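Side-chain contacts in cytidylyltransferase (Leptospira borgpetersenii serovar Hardjo-bovis, PDB 6OEW), which probably transfers cytidylyl groups as a metal-dependent nucleotidyltransferase of the GT-A class: residues P166-R169 with P174-E177; N190-S195 with D226-I231; F40-L45 with E52-L57. One frame throughout, in Å; residues are numbered along the deposited sequence.

Interaction 1: P166-R169 with P174-E177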
ATOM      1  N   PRO A 166      13.138 -16.166   6.146  1.00 48.92           N
ATOM      2  CA  PRO A 166      13.303 -14.707   6.063  1.00 42.56           C
ATOM      3  C   PRO A 166      12.465 -14.073   4.963  1.00 44.72           C
ATOM      4  O   PRO A 166      11.910 -12.987   5.162  1.00 45.07           O
ATOM      5  CB  PRO A 166      14.817 -14.559   5.822  1.00 45.13           C
ATOM      6  CG  PRO A 166      15.406 -15.787   6.463  1.00 52.99           C
ATOM      7  CD  PRO A 166      14.432 -16.877   6.172  1.00 53.99           C
ATOM      8  N   TYR A 167      12.352 -14.722   3.803  1.00 42.05           N
ATOM      9  CA  TYR A 167      11.470 -14.203   2.761  1.00 41.88           C
ATOM     10  C   TYR A 167      10.031 -14.052   3.271  1.00 43.04           C
ATOM     11  O   TYR A 167       9.355 -13.065   2.957  1.00 42.63           O
ATOM     12  CB  TYR A 167      11.522 -15.129   1.549  1.00 49.49           C
ATOM     13  CG  TYR A 167      10.742 -14.659   0.346  1.00 46.65           C
ATOM     14  CD1 TYR A 167      11.264 -13.700  -0.518  1.00 49.51           C
ATOM     15  CD2 TYR A 167       9.489 -15.190   0.054  1.00 47.64           C
ATOM     16  CE1 TYR A 167      10.544 -13.264  -1.630  1.00 49.65           C
ATOM     17  CE2 TYR A 167       8.781 -14.774  -1.061  1.00 47.65           C
ATOM     18  CZ  TYR A 167       9.320 -13.814  -1.902  1.00 52.29           C
ATOM     19  OH  TYR A 167       8.611 -13.396  -3.008  1.00 63.23           O
ATOM     20  N   GLU A 168       9.557 -15.014   4.069  1.00 41.49           N
ATOM     21  CA  GLU A 168       8.194 -14.943   4.601  1.00 42.61           C
ATOM     22  C   GLU A 168       8.051 -13.818   5.622  1.00 40.56           C
ATOM     23  O   GLU A 168       7.053 -13.084   5.617  1.00 43.23           O
ATOM     24  CB  GLU A 168       7.812 -16.281   5.235  1.00 42.24           C
ATOM     25  CG  GLU A 168       7.601 -17.394   4.253  1.00 41.01           C
ATOM     26  CD  GLU A 168       7.486 -18.757   4.915  1.00 46.05           C
ATOM     27  OE1 GLU A 168       8.043 -18.959   6.021  1.00 47.74           O
ATOM     28  OE2 GLU A 168       6.844 -19.645   4.325  1.00 42.30           O
ATOM     29  N   ARG A 169       9.024 -13.689   6.532  1.00 43.23           N
ATOM     30  CA  ARG A 169       8.975 -12.637   7.546  1.00 41.12           C
ATOM     31  C   ARG A 169       9.040 -11.249   6.919  1.00 41.57           C
ATOM     32  O   ARG A 169       8.442 -10.296   7.441  1.00 36.70           O
ATOM     33  CB  ARG A 169      10.129 -12.807   8.546  1.00 40.93           C
ATOM     34  CG  ARG A 169      10.288 -14.203   9.156  1.00 50.25           C
ATOM     35  CD  ARG A 169       9.093 -14.630  10.020  1.00 48.23           C
ATOM     36  NE  ARG A 169       8.731 -13.661  11.054  1.00 47.08           N
ATOM     37  CZ  ARG A 169       7.885 -13.907  12.062  1.00 52.40           C
ATOM     38  NH1 ARG A 169       7.318 -15.109  12.203  1.00 44.32           N
ATOM     39  NH2 ARG A 169       7.615 -12.948  12.942  1.00 38.44           N
ATOM     40  N   PRO A 174       3.570 -14.251   1.471  1.00 42.25           N
ATOM     41  CA  PRO A 174       3.875 -15.348   0.531  1.00 42.93           C
ATOM     42  C   PRO A 174       3.288 -16.694   0.908  1.00 46.47           C
ATOM     43  O   PRO A 174       2.857 -17.438   0.019  1.00 50.30           O
ATOM     44  CB  PRO A 174       5.412 -15.404   0.551  1.00 46.71           C
ATOM     45  CG  PRO A 174       5.801 -14.054   0.821  1.00 52.30           C
ATOM     46  CD  PRO A 174       4.825 -13.550   1.823  1.00 43.37           C
ATOM     47  N   TYR A 175       3.279 -17.046   2.192  1.00 42.04           N
ATOM     48  CA  TYR A 175       2.716 -18.336   2.567  1.00 38.45           C
ATOM     49  C   TYR A 175       1.227 -18.401   2.235  1.00 42.23           C
ATOM     50  O   TYR A 175       0.726 -19.463   1.848  1.00 43.68           O
ATOM     51  CB  TYR A 175       2.951 -18.623   4.049  1.00 35.38           C
ATOM     52  CG  TYR A 175       2.484 -20.002   4.474  1.00 39.56           C
ATOM     53  CD1 TYR A 175       3.355 -21.080   4.481  1.00 44.00           C
ATOM     54  CD2 TYR A 175       1.153 -20.228   4.846  1.00 42.56           C
ATOM     55  CE1 TYR A 175       2.936 -22.349   4.866  1.00 48.87           C
ATOM     56  CE2 TYR A 175       0.725 -21.495   5.226  1.00 44.52           C
ATOM     57  CZ  TYR A 175       1.611 -22.541   5.232  1.00 49.31           C
ATOM     58  OH  TYR A 175       1.184 -23.787   5.608  1.00 46.83           O
ATOM     59  N   VAL A 176       0.505 -17.280   2.374  1.00 41.51           N
ATOM     60  CA  VAL A 176      -0.922 -17.276   2.025  1.00 35.25           C
ATOM     61  C   VAL A 176      -1.088 -17.491   0.529  1.00 42.00           C
ATOM     62  O   VAL A 176      -1.857 -18.354   0.085  1.00 39.43           O
ATOM     63  CB  VAL A 176      -1.601 -15.970   2.475  1.00 33.83           C
ATOM     64  CG1 VAL A 176      -3.041 -15.889   1.894  1.00 39.26           C
ATOM     65  CG2 VAL A 176      -1.658 -15.882   3.987  1.00 40.18           C
ATOM     66  N   GLU A 177      -0.327 -16.741  -0.266  1.00 44.17           N
ATOM     67  CA  GLU A 177      -0.459 -16.790  -1.718  1.00 50.84           C
ATOM     68  C   GLU A 177      -0.143 -18.167  -2.287  1.00 50.78           C
ATOM     69  O   GLU A 177      -0.747 -18.574  -3.283  1.00 51.62           O
ATOM     70  CB  GLU A 177       0.447 -15.725  -2.344  1.00 54.89           C
ATOM     71  CG  GLU A 177       0.047 -14.318  -1.929  1.00 55.76           C
ATOM     72  CD  GLU A 177       0.609 -13.261  -2.843  1.00 51.28           C
ATOM     73  OE1 GLU A 177       1.751 -13.443  -3.300  1.00 45.07           O
ATOM     74  OE2 GLU A 177      -0.094 -12.249  -3.102  1.00 40.28           O
TER
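Glu168 divides its carboxylate between a polar and an apolar task: OE1 accepts a hydrogen bond from the backbone N of Leu165, while OE2 reaches Tyr175, lying 3.8 Å from its CD1 and 4.0 Å from its CB. The oxygen meets the tyrosine at the ring edge, near the ring plane, and the carboxylate is turned 72° against the ring. This is van der Waals contact with C-H groups, in which the weakly positive ring edge is probably favourable to the oxygen. Tyr167 supplies the other half. With CG anti to the backbone N (chi1 -175°), its ring swings toward the second helix and brings the CE2 side against the pyrrolidine of Pro174. The approach is oblique: CE2 stands 3.6 Å from Pro174 CG and 3.8 Å from Pro174 CB. Ring and proline thus pack at the surface, and His171 meets the Tyr167 ring as well. Tyr175 also rests on Ile162 of helix 153-162. The side chain of Tyr167 is about 11 Å from a bound magnesium ion, too far for coordination. With CA atoms of Glu168 and Pro174 5.9 Å apart, two short consecutive helices, 166-171 and 174-178, the second opened by Pro174, pack together at the surface of the cytidylyltransferase fold.

Interaction 2: N190-S195 with D226-I231. With EDO (1,2-ethanediol), chain E.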
ATOM      1  N   ASN A 190     -10.278  -5.627 -10.775  1.00 37.56           N
ATOM      2  CA  ASN A 190     -10.586  -4.420 -11.529  1.00 39.19           C
ATOM      3  C   ASN A 190     -11.646  -4.737 -12.589  1.00 42.26           C
ATOM      4  O   ASN A 190     -11.868  -5.890 -12.955  1.00 44.41           O
ATOM      5  CB  ASN A 190      -9.301  -3.883 -12.170  1.00 39.11           C
ATOM      6  CG  ASN A 190      -9.439  -2.472 -12.737  1.00 41.97           C
ATOM      7  OD1 ASN A 190     -10.396  -1.736 -12.453  1.00 41.58           O
ATOM      8  ND2 ASN A 190      -8.451  -2.085 -13.548  1.00 41.52           N
ATOM      9  N   GLU A 191     -12.298  -3.697 -13.101  1.00 44.32           N
ATOM     10  CA  GLU A 191     -13.337  -3.940 -14.099  1.00 55.48           C
ATOM     11  C   GLU A 191     -12.749  -4.337 -15.451  1.00 52.31           C
ATOM     12  O   GLU A 191     -13.432  -4.966 -16.265  1.00 52.91           O
ATOM     13  CB  GLU A 191     -14.205  -2.702 -14.255  1.00 59.34           C
ATOM     14  CG  GLU A 191     -13.359  -1.457 -14.431  1.00 64.54           C
ATOM     15  CD  GLU A 191     -14.199  -0.214 -14.534  1.00 72.57           C
ATOM     16  OE1 GLU A 191     -15.406  -0.350 -14.832  1.00 69.12           O
ATOM     17  OE2 GLU A 191     -13.653   0.890 -14.304  1.00 65.37           O
ATOM     18  N   ARG A 192     -11.508  -3.951 -15.718  1.00 49.51           N
ATOM     19  CA  ARG A 192     -10.800  -4.335 -16.927  1.00 54.85           C
ATOM     20  C   ARG A 192      -9.373  -4.661 -16.516  1.00 51.31           C
ATOM     21  O   ARG A 192      -8.996  -4.505 -15.348  1.00 45.31           O
ATOM     22  CB  ARG A 192     -10.832  -3.226 -17.987  1.00 63.04           C
ATOM     23  CG  ARG A 192     -10.136  -1.945 -17.550  1.00 64.35           C
ATOM     24  CD  ARG A 192     -10.373  -0.811 -18.541  1.00 74.28           C
ATOM     25  NE  ARG A 192      -9.949   0.480 -17.998  1.00 77.98           N
ATOM     26  CZ  ARG A 192     -10.176   1.655 -18.587  1.00 80.91           C
ATOM     27  NH1 ARG A 192     -10.820   1.711 -19.751  1.00 84.06           N
ATOM     28  NH2 ARG A 192      -9.764   2.780 -18.010  1.00 66.52           N
ATOM     29  N   ASP A 193      -8.568  -5.129 -17.462  1.00 50.23           N
ATOM     30  CA  ASP A 193      -7.201  -5.538 -17.117  1.00 48.35           C
ATOM     31  C   ASP A 193      -6.246  -4.373 -17.391  1.00 48.09           C
ATOM     32  O   ASP A 193      -5.893  -4.100 -18.537  1.00 50.85           O
ATOM     33  CB  ASP A 193      -6.809  -6.800 -17.883  1.00 58.32           C
ATOM     34  CG  ASP A 193      -5.451  -7.355 -17.447  1.00 56.95           C
ATOM     35  OD1 ASP A 193      -4.786  -6.713 -16.611  1.00 50.15           O
ATOM     36  OD2 ASP A 193      -5.052  -8.436 -17.932  1.00 59.56           O
ATOM     37  N   ASP A 194      -5.838  -3.681 -16.324  1.00 45.06           N
ATOM     38  CA  ASP A 194      -4.897  -2.568 -16.384  1.00 44.53           C
ATOM     39  C   ASP A 194      -3.503  -2.949 -15.918  1.00 42.81           C
ATOM     40  O   ASP A 194      -2.685  -2.054 -15.662  1.00 41.83           O
ATOM     41  CB  ASP A 194      -5.359  -1.398 -15.518  1.00 43.75           C
ATOM     42  CG  ASP A 194      -6.645  -0.755 -16.005  1.00 48.86           C
ATOM     43  OD1 ASP A 194      -7.009  -0.886 -17.192  1.00 51.12           O
ATOM     44  OD2 ASP A 194      -7.272  -0.080 -15.177  1.00 46.43           O
ATOM     45  N   SER A 195      -3.218  -4.239 -15.769  1.00 42.72           N
ATOM     46  CA  SER A 195      -1.945  -4.643 -15.181  1.00 41.37           C
ATOM     47  C   SER A 195      -0.745  -4.207 -16.016  1.00 49.34           C
ATOM     48  O   SER A 195       0.383  -4.186 -15.495  1.00 41.87           O
ATOM     49  CB  SER A 195      -1.912  -6.153 -15.014  1.00 41.91           C
ATOM     50  OG  SER A 195      -2.178  -6.769 -16.264  1.00 45.18           O
ATOM     51  N   ASP A 226      -9.981   7.854 -13.231  1.00 57.63           N
ATOM     52  CA  ASP A 226      -9.581   9.115 -13.870  1.00 51.90           C
ATOM     53  C   ASP A 226      -8.146   9.035 -14.373  1.00 49.14           C
ATOM     54  O   ASP A 226      -7.828   9.520 -15.465  1.00 46.00           O
ATOM     55  CB  ASP A 226      -9.678  10.299 -12.903  1.00 46.79           C
ATOM     56  CG  ASP A 226     -11.065  10.512 -12.361  1.00 57.42           C
ATOM     57  OD1 ASP A 226     -11.174  11.054 -11.236  1.00 55.14           O
ATOM     58  OD2 ASP A 226     -12.030  10.123 -13.041  1.00 49.95           O
ATOM     59  N   LEU A 227      -7.278   8.424 -13.570  1.00 48.41           N
ATOM     60  CA  LEU A 227      -5.851   8.329 -13.862  1.00 44.67           C
ATOM     61  C   LEU A 227      -5.591   7.454 -15.081  1.00 46.57           C
ATOM     62  O   LEU A 227      -4.789   7.810 -15.954  1.00 48.88           O
ATOM     63  CB  LEU A 227      -5.131   7.772 -12.631  1.00 41.60           C
ATOM     64  CG  LEU A 227      -3.626   7.500 -12.708  1.00 47.45           C
ATOM     65  CD1 LEU A 227      -2.870   8.792 -12.963  1.00 49.06           C
ATOM     66  CD2 LEU A 227      -3.121   6.832 -11.423  1.00 46.18           C
ATOM     67  N   ILE A 228      -6.241   6.292 -15.146  1.00 43.49           N
ATOM     68  CA  ILE A 228      -6.080   5.427 -16.309  1.00 47.57           C
ATOM     69  C   ILE A 228      -6.617   6.103 -17.563  1.00 47.25           C
ATOM     70  O   ILE A 228      -6.035   5.978 -18.646  1.00 53.31           O
ATOM     71  CB  ILE A 228      -6.756   4.066 -16.067  1.00 51.55           C
ATOM     72  CG1 ILE A 228      -6.230   3.434 -14.774  1.00 44.97           C
ATOM     73  CG2 ILE A 228      -6.540   3.143 -17.265  1.00 51.31           C
ATOM     74  CD1 ILE A 228      -4.718   3.261 -14.744  1.00 49.25           C
ATOM     75  N   GLU A 229      -7.735   6.834 -17.448  1.00 48.13           N
ATOM     76  CA  GLU A 229      -8.279   7.502 -18.629  1.00 52.59           C
ATOM     77  C   GLU A 229      -7.345   8.595 -19.128  1.00 51.06           C
ATOM     78  O   GLU A 229      -7.199   8.781 -20.339  1.00 53.24           O
ATOM     79  CB  GLU A 229      -9.668   8.067 -18.334  1.00 52.71           C
ATOM     80  CG  GLU A 229     -10.750   7.000 -18.255  1.00 66.19           C
ATOM     81  CD  GLU A 229     -10.849   6.159 -19.525  1.00 76.58           C
ATOM     82  OE1 GLU A 229     -10.628   6.700 -20.632  1.00 78.28           O
ATOM     83  OE2 GLU A 229     -11.142   4.949 -19.412  1.00 78.44           O
ATOM     84  N   VAL A 230      -6.685   9.310 -18.216  1.00 50.26           N
ATOM     85  CA  VAL A 230      -5.728  10.334 -18.631  1.00 53.94           C
ATOM     86  C   VAL A 230      -4.504   9.700 -19.294  1.00 52.38           C
ATOM     87  O   VAL A 230      -3.995  10.213 -20.298  1.00 56.89           O
ATOM     88  CB  VAL A 230      -5.341  11.217 -17.428  1.00 57.64           C
ATOM     89  CG1 VAL A 230      -4.008  11.893 -17.658  1.00 62.57           C
ATOM     90  CG2 VAL A 230      -6.409  12.268 -17.192  1.00 61.73           C
ATOM     91  N   ILE A 231      -4.011   8.585 -18.744  1.00 47.94           N
ATOM     92  CA  ILE A 231      -2.911   7.847 -19.370  1.00 52.66           C
ATOM     93  C   ILE A 231      -3.323   7.339 -20.748  1.00 55.94           C
ATOM     94  O   ILE A 231      -2.545   7.403 -21.713  1.00 52.78           O
ATOM     95  CB  ILE A 231      -2.452   6.690 -18.459  1.00 46.18           C
ATOM     96  CG1 ILE A 231      -1.799   7.211 -17.171  1.00 44.75           C
ATOM     97  CG2 ILE A 231      -1.504   5.764 -19.211  1.00 47.14           C
ATOM     98  CD1 ILE A 231      -1.626   6.155 -16.063  1.00 41.63           C
TER
HETATM   99  C1  EDO E 303     -10.999  -7.895 -15.770  1.00 73.81           C
HETATM  100  O1  EDO E 303     -10.958  -8.086 -17.187  1.00 75.86           O
HETATM  101  C2  EDO E 303     -11.028  -9.249 -15.067  1.00 70.19           C
HETATM  102  O2  EDO E 303     -11.924  -9.156 -13.956  1.00 71.22           O
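An irregular loop runs past a helix here, the CA atoms of Asp194 and Ile228 coming to 8.1 Å, so that the contact belongs to side chains alone. A salt-bridge network of Arg192, Asp194 and Glu229 ties the loop after strand 185-187 to helix 224-233. Arg192 grips a single oxygen end-on with two nitrogens. NH2 lies 2.9 Å from Glu229 OE2 with an N-H...O angle of 151°, whereas NH1 reaches the same OE2 over 3.3 Å and less straight. Both donors keep the oxygen near the guanidinium plane and come from the same face of the carboxylate, the two planes being 34° apart. Glu229 attains this position by bending at chi2 (-57°), which carries its end to the loop. On the other side of the network, Arg192 NE forms a longer salt bridge of 3.3 Å with Asp194 OD1, probably helping to fix the rotation of the guanidinium. Asp194 OD2 takes a weak bond from Asn190 ND2 and shares another weak one with Tyr224 OH. Within the loop, Asp193 closes an Asx turn: its OD1 accepts from both Ser195 N and Ser195 OG. Ile228 fills the angle between the charged groups, its CG1 3.7 Å from Asp194 OD2 and its CG2 3.3 Å from Arg192 NH2.

Interaction 3: F40-L45 with E52-L57. With EDO (1,2-ethanediol), chain D.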
ATOM      1  N   PHE A  40       2.374  12.680  -0.275  1.00 35.53           N
ATOM      2  CA  PHE A  40       1.303  12.600  -1.262  1.00 35.54           C
ATOM      3  C   PHE A  40       0.379  11.421  -0.986  1.00 38.51           C
ATOM      4  O   PHE A  40      -0.854  11.550  -1.060  1.00 31.76           O
ATOM      5  CB  PHE A  40       1.920  12.481  -2.656  1.00 32.59           C
ATOM      6  CG  PHE A  40       1.016  12.922  -3.759  1.00 35.04           C
ATOM      7  CD1 PHE A  40       1.192  14.170  -4.351  1.00 36.79           C
ATOM      8  CD2 PHE A  40      -0.011  12.102  -4.210  1.00 35.61           C
ATOM      9  CE1 PHE A  40       0.369  14.595  -5.381  1.00 39.83           C
ATOM     10  CE2 PHE A  40      -0.852  12.536  -5.249  1.00 37.88           C
ATOM     11  CZ  PHE A  40      -0.665  13.778  -5.821  1.00 42.42           C
ATOM     12  N   MET A  41       0.961  10.256  -0.702  1.00 34.75           N
ATOM     13  CA  MET A  41       0.176   9.067  -0.382  1.00 35.10           C
ATOM     14  C   MET A  41      -0.710   9.296   0.838  1.00 29.78           C
ATOM     15  O   MET A  41      -1.903   8.964   0.830  1.00 32.45           O
ATOM     16  CB  MET A  41       1.106   7.882  -0.145  1.00 32.31           C
ATOM     17  CG  MET A  41       0.377   6.540  -0.082  1.00 28.45           C
ATOM     18  SD  MET A  41       1.522   5.223   0.372  1.00 31.93           S
ATOM     19  CE  MET A  41       0.392   3.811   0.380  1.00 28.38           C
ATOM     20  N   LEU A  42      -0.136   9.867   1.895  1.00 28.60           N
ATOM     21  CA  LEU A  42      -0.900  10.124   3.105  1.00 33.23           C
ATOM     22  C   LEU A  42      -2.053  11.086   2.829  1.00 32.53           C
ATOM     23  O   LEU A  42      -3.167  10.878   3.314  1.00 32.36           O
ATOM     24  CB  LEU A  42       0.030  10.653   4.197  1.00 30.27           C
ATOM     25  CG  LEU A  42       1.109   9.668   4.690  1.00 32.02           C
ATOM     26  CD1 LEU A  42       1.983  10.302   5.760  1.00 31.01           C
ATOM     27  CD2 LEU A  42       0.475   8.393   5.240  1.00 33.38           C
ATOM     28  N   GLU A  43      -1.818  12.119   2.014  1.00 31.22           N
ATOM     29  CA  GLU A  43      -2.903  13.038   1.667  1.00 35.64           C
ATOM     30  C   GLU A  43      -4.021  12.325   0.911  1.00 37.74           C
ATOM     31  O   GLU A  43      -5.205  12.615   1.127  1.00 35.45           O
ATOM     32  CB  GLU A  43      -2.367  14.210   0.847  1.00 38.42           C
ATOM     33  CG  GLU A  43      -1.517  15.159   1.655  1.00 39.59           C
ATOM     34  CD  GLU A  43      -1.252  16.447   0.925  1.00 45.28           C
ATOM     35  OE1 GLU A  43      -2.188  17.007   0.326  1.00 45.29           O
ATOM     36  OE2 GLU A  43      -0.092  16.893   0.934  1.00 43.98           O
ATOM     37  N   ARG A  44      -3.668  11.378   0.032  1.00 31.41           N
ATOM     38  CA  ARG A  44      -4.687  10.610  -0.679  1.00 38.39           C
ATOM     39  C   ARG A  44      -5.468   9.698   0.263  1.00 35.82           C
ATOM     40  O   ARG A  44      -6.679   9.501   0.088  1.00 34.01           O
ATOM     41  CB  ARG A  44      -4.033   9.817  -1.809  1.00 34.12           C
ATOM     42  CG  ARG A  44      -3.692  10.732  -2.987  1.00 37.78           C
ATOM     43  CD  ARG A  44      -3.061   9.993  -4.149  1.00 37.49           C
ATOM     44  NE  ARG A  44      -3.943   9.001  -4.776  1.00 35.26           N
ATOM     45  CZ  ARG A  44      -4.922   9.276  -5.637  1.00 35.64           C
ATOM     46  NH1 ARG A  44      -5.213  10.528  -5.981  1.00 43.06           N
ATOM     47  NH2 ARG A  44      -5.623   8.280  -6.164  1.00 32.44           N
ATOM     48  N   LEU A  45      -4.809   9.150   1.273  1.00 34.59           N
ATOM     49  CA  LEU A  45      -5.498   8.283   2.222  1.00 34.94           C
ATOM     50  C   LEU A  45      -6.340   9.057   3.228  1.00 32.81           C
ATOM     51  O   LEU A  45      -7.179   8.449   3.902  1.00 35.28           O
ATOM     52  CB  LEU A  45      -4.480   7.407   2.950  1.00 32.41           C
ATOM     53  CG  LEU A  45      -3.846   6.359   2.046  1.00 30.65           C
ATOM     54  CD1 LEU A  45      -2.618   5.757   2.715  1.00 30.50           C
ATOM     55  CD2 LEU A  45      -4.841   5.274   1.776  1.00 27.85           C
ATOM     56  N   GLU A  52      -8.808   7.809  10.066  1.00 44.79           N
ATOM     57  CA  GLU A  52      -8.351   8.202  11.392  1.00 51.62           C
ATOM     58  C   GLU A  52      -7.385   7.194  11.999  1.00 47.68           C
ATOM     59  O   GLU A  52      -6.651   7.550  12.926  1.00 56.36           O
ATOM     60  CB  GLU A  52      -9.538   8.413  12.325  1.00 46.61           C
ATOM     61  CG  GLU A  52     -10.222   7.134  12.713  1.00 64.69           C
ATOM     62  CD  GLU A  52     -11.235   7.348  13.812  1.00 80.53           C
ATOM     63  OE1 GLU A  52     -11.513   8.525  14.139  1.00 85.69           O
ATOM     64  OE2 GLU A  52     -11.749   6.341  14.345  1.00 88.55           O
ATOM     65  N   ASN A  53      -7.348   5.959  11.491  1.00 45.19           N
ATOM     66  CA  ASN A  53      -6.409   4.962  12.007  1.00 39.87           C
ATOM     67  C   ASN A  53      -5.337   4.623  10.983  1.00 41.09           C
ATOM     68  O   ASN A  53      -5.030   3.448  10.764  1.00 44.07           O
ATOM     69  CB  ASN A  53      -7.137   3.678  12.431  1.00 48.13           C
ATOM     70  CG  ASN A  53      -8.158   3.907  13.540  1.00 52.44           C
ATOM     71  OD1 ASN A  53      -7.930   4.677  14.477  1.00 48.11           O
ATOM     72  ND2 ASN A  53      -9.295   3.218  13.440  1.00 57.46           N
ATOM     73  N   VAL A  54      -4.752   5.633  10.347  1.00 41.41           N
ATOM     74  CA  VAL A  54      -3.596   5.434   9.486  1.00 37.63           C
ATOM     75  C   VAL A  54      -2.365   5.477  10.375  1.00 32.10           C
ATOM     76  O   VAL A  54      -2.243   6.368  11.226  1.00 30.46           O
ATOM     77  CB  VAL A  54      -3.520   6.513   8.393  1.00 39.64           C
ATOM     78  CG1 VAL A  54      -2.238   6.399   7.614  1.00 36.75           C
ATOM     79  CG2 VAL A  54      -4.697   6.377   7.442  1.00 45.54           C
ATOM     80  N   VAL A  55      -1.483   4.497  10.214  1.00 32.33           N
ATOM     81  CA  VAL A  55      -0.201   4.469  10.913  1.00 32.40           C
ATOM     82  C   VAL A  55       0.883   4.182   9.884  1.00 31.69           C
ATOM     83  O   VAL A  55       0.722   3.290   9.042  1.00 28.57           O
ATOM     84  CB  VAL A  55      -0.168   3.407  12.031  1.00 28.14           C
ATOM     85  CG1 VAL A  55       1.073   3.609  12.933  1.00 33.60           C
ATOM     86  CG2 VAL A  55      -1.507   3.399  12.855  1.00 32.84           C
ATOM     87  N   VAL A  56       1.982   4.934   9.946  1.00 27.03           N
ATOM     88  CA  VAL A  56       3.169   4.619   9.158  1.00 24.01           C
ATOM     89  C   VAL A  56       4.083   3.744  10.005  1.00 30.05           C
ATOM     90  O   VAL A  56       4.441   4.100  11.141  1.00 28.37           O
ATOM     91  CB  VAL A  56       3.894   5.896   8.696  1.00 27.82           C
ATOM     92  CG1 VAL A  56       5.255   5.557   8.061  1.00 28.58           C
ATOM     93  CG2 VAL A  56       3.034   6.690   7.713  1.00 29.53           C
ATOM     94  N   LEU A  57       4.447   2.587   9.464  1.00 25.04           N
ATOM     95  CA  LEU A  57       5.288   1.618  10.143  1.00 22.79           C
ATOM     96  C   LEU A  57       6.660   1.691   9.488  1.00 29.68           C
ATOM     97  O   LEU A  57       6.807   1.324   8.319  1.00 28.00           O
ATOM     98  CB  LEU A  57       4.733   0.212  10.016  1.00 26.38           C
ATOM     99  CG  LEU A  57       3.619  -0.262  10.961  1.00 30.27           C
ATOM    100  CD1 LEU A  57       2.437   0.713  10.946  1.00 29.65           C
ATOM    101  CD2 LEU A  57       3.216  -1.654  10.527  1.00 28.10           C
TER
HETATM  102  C1  EDO D 302      -9.209  10.029  -3.597  1.00 49.24           C
HETATM  103  O1  EDO D 302     -10.205   9.235  -2.931  1.00 42.69           O
HETATM  104  C2  EDO D 302      -7.897   9.250  -3.742  1.00 49.69           C
HETATM  105  O2  EDO D 302      -7.489   8.743  -2.462  1.00 36.63           O
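No flat group takes part where Leu42 meets Val54 and Val56; the planar group of note in this region is the guanidinium of Arg44, with C2 of a 1,2-ethanediol over one face. That carbon sits 3.4 Å above the plane, offset toward the rim, and the diol's O2 donates a 2.8 Å hydrogen bond to Arg44 O. The diol probably comes from the crystallisation liquor. Phe222 makes a cation-pi contact with the same guanidinium, whose NE and NH1 donate to the backbone oxygens of Ile112 and Phe222. The contact between the segments is apolar and buried. Leu42 CD2 makes the closest contacts from the helix: it lies 3.9 Å from Val56 CG2 and 4.1 Å from Val54 CG1. It therefore rests between two valines two residues apart on the same face of the strand. They offer different branches: Val54 presents the methyl anti to its backbone N, Val56 the one beside its N (CG1 chi1 171°). The leucine crosses Val56 at about a right angle and Val54 more slantwise. Ile15 of strand 11-16 touches both Leu42 and Val54, while Thr67 and Ala71 of helix 65-73 reach Val56. On the strand's reverse face, Val55 meets Leu14 and Tyr97. Strands 11-16 and 54-59 are parallel neighbours with helix 37-45 between them in sequence, which makes this the helix-to-sheet packing of a beta-alpha-beta crossover in the Rossmann-like GT-A fold.

How the interactions relate
From the N terminus, interaction 3 comes first, closing the link 46-53 between helix 37-45 and strand 54-59 in the parallel part of the central sheet. Interaction 1 follows with the shortest loop, four residues between its segments, two of them still helical, on the opposite side of the chain's centre from interaction 3. Interaction 2 closes last and widest: thirty residues, including helix 204-214, lie between its two segments. The three are in series, none nesting within or crossing another. Nor do they touch: nearest atoms are about 6 Å apart for interactions 2 and 3, and about 11 Å for interactions 1 and 3.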